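Local structure of GlcNAc Inducible Gene 2, GIG2 (Candida albicans, 6AKZ) at residues W132-P135 against Q136-R140; V158-K161 against E162-L165. The protein binds an iron(III) ion and, as a cupin-clan member of the DUF1479 family, is probably an oxygenase. One frame throughout, in Å; residues are numbered along the deposited sequence.

Interaction 1: W132-P135 against Q136-R140; sequences WSKP and QTEAR
S133 and Q136 meet at the start of helix 134-140, where one amide oxygen, Q136 OE1, is gripped twice by the serine. S133 OG donates to Q136 OE1 over 2.6 Å, and S133 N reaches the same OE1 at 3.1 Å, tilted out of the carbonyl plane. The serine hydroxyl stands between its own backbone N and carbonyl carbon (chi1 70°), a position from which it also receives a weak bond from Q136 N, at 3.4 Å from OG. The other end of the amide is fixed too, since Q136 NE2 bonds to V130 O; both ends together should hold the group against flipping. This is a capping box, with S133 as N-cap, and the first helical turn follows directly from it: T137 N bonds to S133 O at 3.0 Å, and E138 N and A139 N continue the pattern to K134 O and P135 O. The packing is close on this buried side. Q136 CB lies over one face of the R140 guanidinium, toward its rim, 3.6 Å above the plane, while R140 NH1 approaches W132 CE3 to 3.7 Å with the ring and guanidinium planes 62° apart. R140 NH2 is held by F131 O and the indole NE1 by I396 O, so each group has its main polar partner elsewhere. A water links W132 O to T137 OG1. P135 rests against W102 and L106 of helix 96-112. On the solvent side K134 runs outward with CG anti to its backbone N, then turns about the CG-CD and CD-CE bonds until NZ reaches E138 OE2 at 2.7 Å, a salt bridge entering from 36° above the carboxylate plane. K423 shares OE2, and W102 NE1 takes OE1, leaving the glutamate pinned at both oxygens.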
loop_
_atom_site.group_PDB
_atom_site.type_symbol
_atom_site.label_atom_id
_atom_site.label_comp_id
_atom_site.label_asym_id
_atom_site.label_seq_id
_atom_site.Cartn_x
_atom_site.Cartn_y
_atom_site.Cartn_z
ATOM N N TRP A 132 6.185 18.116 -4.332
ATOM C CA TRP A 132 5.425 18.799 -5.373
ATOM C C TRP A 132 6.261 19.334 -6.561
ATOM O O TRP A 132 5.809 20.210 -7.326
ATOM C CB TRP A 132 4.511 19.921 -4.752
ATOM C CG TRP A 132 3.693 19.529 -3.526
ATOM C CD1 TRP A 132 3.777 20.049 -2.263
ATOM C CD2 TRP A 132 2.753 18.443 -3.432
ATOM N NE1 TRP A 132 2.929 19.383 -1.383
ATOM C CE2 TRP A 132 2.293 18.387 -2.081
ATOM C CE3 TRP A 132 2.228 17.546 -4.360
ATOM C CZ2 TRP A 132 1.349 17.478 -1.653
ATOM C CZ3 TRP A 132 1.276 16.590 -3.894
ATOM C CH2 TRP A 132 0.845 16.591 -2.577
ATOM N N SER A 133 7.486 18.830 -6.706
ATOM C CA SER A 133 8.364 19.324 -7.769
ATOM C C SER A 133 7.773 19.093 -9.136
ATOM O O SER A 133 6.910 18.201 -9.329
ATOM C CB SER A 133 9.746 18.604 -7.659
ATOM O OG SER A 133 9.667 17.236 -8.019
ATOM N N LYS A 134 8.242 19.851 -10.137
ATOM C CA LYS A 134 7.775 19.657 -11.472
ATOM C C LYS A 134 7.925 18.198 -11.992
ATOM O O LYS A 134 7.011 17.669 -12.651
ATOM C CB LYS A 134 8.480 20.628 -12.433
ATOM C CG LYS A 134 8.009 20.506 -13.897
ATOM C CD LYS A 134 9.040 21.165 -14.809
ATOM C CE LYS A 134 8.411 21.867 -16.002
ATOM N NZ LYS A 134 8.705 21.211 -17.317
ATOM N N PRO A 135 9.110 17.563 -11.741
ATOM C CA PRO A 135 9.177 16.200 -12.270
ATOM C C PRO A 135 8.137 15.256 -11.635
ATOM O O PRO A 135 7.633 14.348 -12.337
ATOM C CB PRO A 135 10.611 15.739 -11.981
ATOM C CG PRO A 135 11.345 16.968 -11.440
ATOM C CD PRO A 135 10.407 18.061 -11.237
ATOM N N GLN A 136 7.883 15.418 -10.345
ATOM C CA GLN A 136 6.829 14.698 -9.671
ATOM C C GLN A 136 5.428 14.905 -10.252
ATOM O O GLN A 136 4.693 13.928 -10.579
ATOM C CB GLN A 136 6.857 14.916 -8.181
ATOM C CG GLN A 136 8.017 14.219 -7.507
ATOM C CD GLN A 136 8.233 14.788 -6.150
ATOM O OE1 GLN A 136 8.525 16.005 -5.985
ATOM N NE2 GLN A 136 8.140 13.900 -5.131
ATOM N N THR A 137 5.081 16.151 -10.488
ATOM C CA THR A 137 3.790 16.500 -11.042
ATOM C C THR A 137 3.698 15.994 -12.450
ATOM O O THR A 137 2.691 15.343 -12.828
ATOM C CB THR A 137 3.527 18.028 -10.925
ATOM O OG1 THR A 137 3.458 18.348 -9.559
ATOM C CG2 THR A 137 2.225 18.423 -11.552
ATOM N N GLU A 138 4.782 16.129 -13.230
ATOM C CA GLU A 138 4.749 15.586 -14.554
ATOM C C GLU A 138 4.670 14.061 -14.622
ATOM O O GLU A 138 4.068 13.506 -15.524
ATOM C CB GLU A 138 5.949 16.046 -15.409
ATOM C CG GLU A 138 5.927 17.560 -15.708
ATOM C CD GLU A 138 7.078 17.970 -16.621
ATOM O OE1 GLU A 138 8.042 17.164 -16.793
ATOM O OE2 GLU A 138 6.996 19.100 -17.173
ATOM N N ALA A 139 5.381 13.402 -13.724
ATOM C CA ALA A 139 5.395 11.926 -13.675
ATOM C C ALA A 139 4.014 11.361 -13.305
ATOM O O ALA A 139 3.463 10.426 -13.939
ATOM C CB ALA A 139 6.478 11.434 -12.664
ATOM N N ARG A 140 3.458 11.932 -12.288
ATOM C CA ARG A 140 2.181 11.500 -11.779
ATOM C C ARG A 140 1.100 11.595 -12.841
ATOM O O ARG A 140 0.241 10.777 -12.913
ATOM C CB ARG A 140 1.801 12.328 -10.551
ATOM C CG ARG A 140 2.636 12.015 -9.320
ATOM C CD ARG A 140 2.227 12.809 -8.089
ATOM N NE ARG A 140 3.116 12.689 -6.938
ATOM C CZ ARG A 140 3.685 13.698 -6.281
ATOM N NH1 ARG A 140 3.466 14.922 -6.625
ATOM N NH2 ARG A 140 4.456 13.470 -5.268
HETATM O O HOH W 1 4.374 21.023 -9.465
#

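Interaction 2: V158-K161 against E162-L165; sequences VEDK and ENCL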
loop_
_atom_site.group_PDB
_atom_site.type_symbol
_atom_site.label_atom_id
_atom_site.label_comp_id
_atom_site.label_asym_id
_atom_site.label_seq_id
_atom_site.Cartn_x
_atom_site.Cartn_y
_atom_site.Cartn_z
ATOM N N VAL A 158 -16.120 -3.476 -6.011
ATOM C CA VAL A 158 -17.028 -3.594 -4.907
ATOM C C VAL A 158 -18.297 -4.225 -5.396
ATOM O O VAL A 158 -18.679 -4.084 -6.558
ATOM C CB VAL A 158 -17.374 -2.287 -4.174
ATOM C CG1 VAL A 158 -16.140 -1.758 -3.504
ATOM C CG2 VAL A 158 -18.020 -1.220 -5.068
ATOM N N GLU A 159 -18.946 -4.905 -4.489
ATOM C CA GLU A 159 -20.196 -5.570 -4.790
ATOM C C GLU A 159 -21.376 -4.633 -4.594
ATOM O O GLU A 159 -22.194 -4.486 -5.472
ATOM C CB GLU A 159 -20.344 -6.778 -3.916
ATOM C CG GLU A 159 -21.482 -7.692 -4.370
ATOM C CD GLU A 159 -21.363 -9.052 -3.713
ATOM O OE1 GLU A 159 -21.769 -9.135 -2.564
ATOM O OE2 GLU A 159 -20.786 -9.998 -4.330
ATOM N N ASP A 160 -21.402 -3.944 -3.488
ATOM C CA ASP A 160 -22.473 -3.010 -3.201
ATOM C C ASP A 160 -22.193 -1.677 -3.839
ATOM O O ASP A 160 -21.818 -0.755 -3.206
ATOM C CB ASP A 160 -22.623 -2.881 -1.713
ATOM C CG ASP A 160 -23.749 -1.965 -1.300
ATOM O OD1 ASP A 160 -24.439 -1.413 -2.131
ATOM O OD2 ASP A 160 -23.838 -1.798 -0.088
ATOM N N LYS A 161 -22.394 -1.620 -5.127
ATOM C CA LYS A 161 -22.137 -0.437 -5.930
ATOM C C LYS A 161 -23.112 0.702 -5.653
ATOM O O LYS A 161 -22.758 1.869 -5.833
ATOM C CB LYS A 161 -22.125 -0.723 -7.422
ATOM C CG LYS A 161 -20.962 -1.631 -7.835
ATOM C CD LYS A 161 -20.979 -1.823 -9.360
ATOM C CE LYS A 161 -19.797 -2.609 -9.923
ATOM N NZ LYS A 161 -19.668 -3.877 -9.115
ATOM N N GLU A 162 -24.298 0.369 -5.165
ATOM C CA GLU A 162 -25.270 1.409 -4.925
ATOM C C GLU A 162 -24.872 2.286 -3.771
ATOM O O GLU A 162 -25.137 3.486 -3.813
ATOM C CB GLU A 162 -26.629 0.769 -4.660
ATOM C CG GLU A 162 -27.784 1.772 -4.570
ATOM C CD GLU A 162 -27.855 2.733 -5.743
ATOM O OE1 GLU A 162 -27.613 2.327 -6.915
ATOM O OE2 GLU A 162 -28.164 3.909 -5.477
ATOM N N ASN A 163 -24.253 1.710 -2.735
ATOM C CA ASN A 163 -23.965 2.428 -1.504
ATOM C C ASN A 163 -22.520 2.624 -1.103
ATOM O O ASN A 163 -22.218 3.551 -0.317
ATOM C CB ASN A 163 -24.667 1.750 -0.365
ATOM C CG ASN A 163 -26.147 1.776 -0.548
ATOM O OD1 ASN A 163 -26.726 2.844 -0.780
ATOM N ND2 ASN A 163 -26.734 0.625 -0.583
ATOM N N CYS A 164 -21.618 1.781 -1.606
ATOM C CA CYS A 164 -20.247 1.844 -1.092
ATOM C C CYS A 164 -19.591 3.134 -1.584
ATOM O O CYS A 164 -19.498 3.398 -2.834
ATOM C CB CYS A 164 -19.453 0.647 -1.583
ATOM S SG CYS A 164 -17.828 0.492 -0.860
ATOM N N LEU A 165 -19.061 3.928 -0.654
ATOM C CA LEU A 165 -18.556 5.266 -0.988
ATOM C C LEU A 165 -17.123 5.259 -1.560
ATOM O O LEU A 165 -16.188 5.808 -0.965
ATOM C CB LEU A 165 -18.710 6.216 0.203
ATOM C CG LEU A 165 -20.187 6.471 0.556
ATOM C CD1 LEU A 165 -20.178 7.336 1.806
ATOM C CD2 LEU A 165 -20.929 7.185 -0.574
HETATM O O HOH W 2 -26.086 -1.662 1.254
#
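From D160 to C164 the backbone closes a tight turn: C164 N bonds to D160 O at 3.0 Å, N163 N makes a weak bond to the same oxygen, and K161 and E162 between them are in helical conformation. Overlapping its start, D160 centres an inverse gamma turn, with K161 N weakly bonded to E159 O. The aspartate side chain reinforces the main chain. At chi1 -178° the D160 carboxylate points opposite its own backbone N and lies over the turn, and OD1 accepts from N163 N at 3.2 Å, the donor standing 51° above the carboxylate plane. The carboxylate and the N163 amide are turned almost perpendicular, 86° apart. A water joins their ends, donating to D160 OD2 at 2.6 Å and accepting from N163 ND2. K161 leaves on another course: its chain stays extended to CE, bends at the last torsion and brings NZ back across E159 and D160 to V158 O at 2.7 Å. On the buried side V158 CG1 touches C164 SG at 3.9 Å, near L226 and Y231. Outside the turn, D227 accepts from the backbone N atoms of E159 and D160, and K449 of helix 445-460 donates to E162 O. With its carboxylate taking the amide three residues on and its carbonyl the one four on, D160 forms an Asx motif, here in the loop between helix 143-153 and strand 166-167.

How the interactions relate
Interactions 1 and 2 follow one another along the chain, with helix 143-153 between them, and do not touch: their centres lie 33 Å apart and their nearest atoms about 20 Å. Their centres are 20 and 22 Å from the centre of the chain, and both lie away from the iron site formed by H192, D194 and H355. In each a polar side chain receives the amide three residues on, weakly in 132-140; there this happens at the start of a helix, whereas 158-165 makes an isolated turn. Interaction 1 is buried, its side chains also touching strand 367-371 and helix 382-394, while interaction 2 is partly buried.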